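Vanadium-dependent bromoperoxidase (Corallina officinalis, PDB 1QHB) uses vanadate and hydrogen peroxide to oxidise bromide and so brominate organic substrates, working as a calcium-stabilised homododecamer. Local coordinates at residues A[372-377]-A[580-585]. Residues are numbered along the deposited sequence; the frame is centred on the assembly and turned at random.
Sequences VNFGSA and ENFFFN
Phe374 sets the edge of its ring against the face of Phe582 in a T-shaped aromatic pair, which joins the turn leading into helix 376-402 to the C-terminal tail that follows helix 553-574 of this vanadium haloperoxidase. The ring centroids are 4.7 Å apart and the planes stand at 65°. The touching atom is CE1 of Phe374, which comes down over the rim of the Phe582 face, 3.4 Å from CZ of Phe582. In Phe582, CG sits between the backbone N and the carbonyl carbon, a first torsion that presents the ring face to CE1 of Phe374. Tyr578 packs against both rings, edge-to-face with Phe582, making a small aromatic cluster beside the calcium loop, and Pro358 is a further neighbour of Phe374. The side chain of Phe374 is about 4 Å from that of Phe359, one of the calcium-site residues, and about 9 Å from the calcium ion.

Glu580 bends at chi2 (84°) and brings its carboxylate to the rim of the Phe374 ring, near the ring plane, with OE1 3.5 Å from CZ of Phe374. Carboxylate and ring planes are turned 78° apart. There the partly positive ring hydrogens probably favour the carboxylate oxygen. Asn373 CB lies over the rim of one face of the same ring. With an alanine at Phe374, the face of Phe582 would probably lose its edge partner, and Glu580 OE1 the ring rim it lies against.

Asn373 ND2 also hydrogen-bonds to OG1 of Thr131 of a neighbouring subunit, tying this corner to the dodecamer interface. A water may link the segments: it accepts from Asn373 ND2 at 2.7 Å, but its 2.4 Å distance from Glu580 OE2 is too short to trust, which leaves the geometry of that bridge doubtful.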
loop_
_atom_site.group_PDB
_atom_site.type_symbol
_atom_site.label_atom_id
_atom_site.label_comp_id
_atom_site.label_asym_id
_atom_site.label_seq_id
_atom_site.Cartn_x
_atom_site.Cartn_y
_atom_site.Cartn_z
ATOM N N VAL A 372 29.548 -26.986 6.309
ATOM C CA VAL A 372 28.144 -26.589 6.329
ATOM C C VAL A 372 27.802 -25.879 5.024
ATOM O O VAL A 372 26.893 -26.267 4.313
ATOM C CB VAL A 372 27.842 -25.684 7.544
ATOM C CG1 VAL A 372 26.393 -25.233 7.487
ATOM C CG2 VAL A 372 28.127 -26.429 8.837
ATOM N N ASN A 373 28.485 -24.753 4.786
ATOM C CA ASN A 373 28.322 -24.025 3.539
ATOM C C ASN A 373 29.578 -24.312 2.714
ATOM O O ASN A 373 30.750 -24.131 3.122
ATOM C CB ASN A 373 28.221 -22.501 3.698
ATOM C CG ASN A 373 26.956 -22.000 4.354
ATOM O OD1 ASN A 373 25.947 -22.697 4.421
ATOM N ND2 ASN A 373 26.948 -20.790 4.904
ATOM N N PHE A 374 29.386 -24.532 1.406
ATOM C CA PHE A 374 30.474 -24.688 0.436
ATOM C C PHE A 374 31.338 -25.923 0.630
ATOM O O PHE A 374 32.381 -26.057 -0.043
ATOM C CB PHE A 374 31.365 -23.402 0.400
ATOM C CG PHE A 374 30.541 -22.134 0.527
ATOM C CD1 PHE A 374 29.453 -21.898 -0.295
ATOM C CD2 PHE A 374 30.810 -21.256 1.569
ATOM C CE1 PHE A 374 28.675 -20.778 -0.112
ATOM C CE2 PHE A 374 30.043 -20.116 1.750
ATOM C CZ PHE A 374 28.969 -19.878 0.908
ATOM N N GLY A 375 30.952 -26.841 1.514
ATOM C CA GLY A 375 31.658 -28.059 1.805
ATOM C C GLY A 375 30.828 -29.321 1.599
ATOM O O GLY A 375 29.753 -29.343 0.969
ATOM N N SER A 376 31.311 -30.430 2.191
ATOM C CA SER A 376 30.582 -31.685 1.946
ATOM C C SER A 376 29.150 -31.697 2.418
ATOM O O SER A 376 28.259 -32.219 1.707
ATOM C CB SER A 376 31.432 -32.796 2.533
ATOM O OG SER A 376 31.548 -32.653 3.920
ATOM N N ALA A 377 28.803 -31.181 3.582
ATOM C CA ALA A 377 27.414 -31.223 4.075
ATOM C C ALA A 377 26.477 -30.452 3.163
ATOM O O ALA A 377 25.330 -30.848 2.911
ATOM C CB ALA A 377 27.256 -30.610 5.445
ATOM N N GLU A 580 28.513 -14.131 1.326
ATOM C CA GLU A 580 29.806 -14.237 0.678
ATOM C C GLU A 580 29.770 -13.831 -0.792
ATOM O O GLU A 580 28.769 -13.796 -1.496
ATOM C CB GLU A 580 30.348 -15.673 0.836
ATOM C CG GLU A 580 30.708 -16.085 2.238
ATOM C CD GLU A 580 29.574 -16.581 3.089
ATOM O OE1 GLU A 580 28.428 -16.863 2.699
ATOM O OE2 GLU A 580 29.838 -16.749 4.311
ATOM N N ASN A 581 30.970 -13.598 -1.331
ATOM C CA ASN A 581 31.122 -13.210 -2.749
ATOM C C ASN A 581 31.596 -14.448 -3.482
ATOM O O ASN A 581 32.756 -14.874 -3.406
ATOM C CB ASN A 581 32.135 -12.081 -2.800
ATOM C CG ASN A 581 32.703 -11.799 -4.165
ATOM O OD1 ASN A 581 32.105 -12.101 -5.196
ATOM N ND2 ASN A 581 33.891 -11.207 -4.212
ATOM N N PHE A 582 30.712 -15.058 -4.250
ATOM C CA PHE A 582 31.062 -16.289 -4.962
ATOM C C PHE A 582 29.984 -16.609 -5.989
ATOM O O PHE A 582 28.980 -15.932 -6.147
ATOM C CB PHE A 582 31.162 -17.445 -3.973
ATOM C CG PHE A 582 29.835 -18.041 -3.552
ATOM C CD1 PHE A 582 29.109 -17.446 -2.527
ATOM C CD2 PHE A 582 29.331 -19.174 -4.184
ATOM C CE1 PHE A 582 27.890 -17.994 -2.131
ATOM C CE2 PHE A 582 28.118 -19.707 -3.785
ATOM C CZ PHE A 582 27.384 -19.133 -2.747
ATOM N N PHE A 583 30.234 -17.699 -6.706
ATOM C CA PHE A 583 29.207 -18.135 -7.673
ATOM C C PHE A 583 29.528 -19.574 -8.024
ATOM O O PHE A 583 30.630 -20.069 -7.821
ATOM C CB PHE A 583 29.151 -17.227 -8.882
ATOM C CG PHE A 583 30.416 -17.252 -9.683
ATOM C CD1 PHE A 583 31.456 -16.391 -9.369
ATOM C CD2 PHE A 583 30.569 -18.159 -10.717
ATOM C CE1 PHE A 583 32.628 -16.419 -10.095
ATOM C CE2 PHE A 583 31.746 -18.207 -11.466
ATOM C CZ PHE A 583 32.757 -17.317 -11.155
ATOM N N PHE A 584 28.511 -20.227 -8.529
ATOM C CA PHE A 584 28.654 -21.597 -9.017
ATOM C C PHE A 584 28.879 -21.451 -10.526
ATOM O O PHE A 584 28.197 -20.740 -11.251
ATOM C CB PHE A 584 27.394 -22.399 -8.776
ATOM C CG PHE A 584 27.087 -22.761 -7.356
ATOM C CD1 PHE A 584 27.799 -23.817 -6.786
ATOM C CD2 PHE A 584 26.130 -22.090 -6.619
ATOM C CE1 PHE A 584 27.527 -24.231 -5.487
ATOM C CE2 PHE A 584 25.900 -22.489 -5.295
ATOM C CZ PHE A 584 26.587 -23.555 -4.764
ATOM N N ASN A 585 29.907 -22.136 -10.975
ATOM C CA ASN A 585 30.254 -22.259 -12.381
ATOM C C ASN A 585 29.545 -23.523 -12.882
ATOM O O ASN A 585 29.932 -24.566 -12.366
ATOM C CB ASN A 585 31.759 -22.352 -12.598
ATOM C CG ASN A 585 32.075 -22.499 -14.079
ATOM O OD1 ASN A 585 32.488 -21.545 -14.726
ATOM N ND2 ASN A 585 31.858 -23.700 -14.593
HETATM O O HOH W 1 28.717 -18.751 5.066
#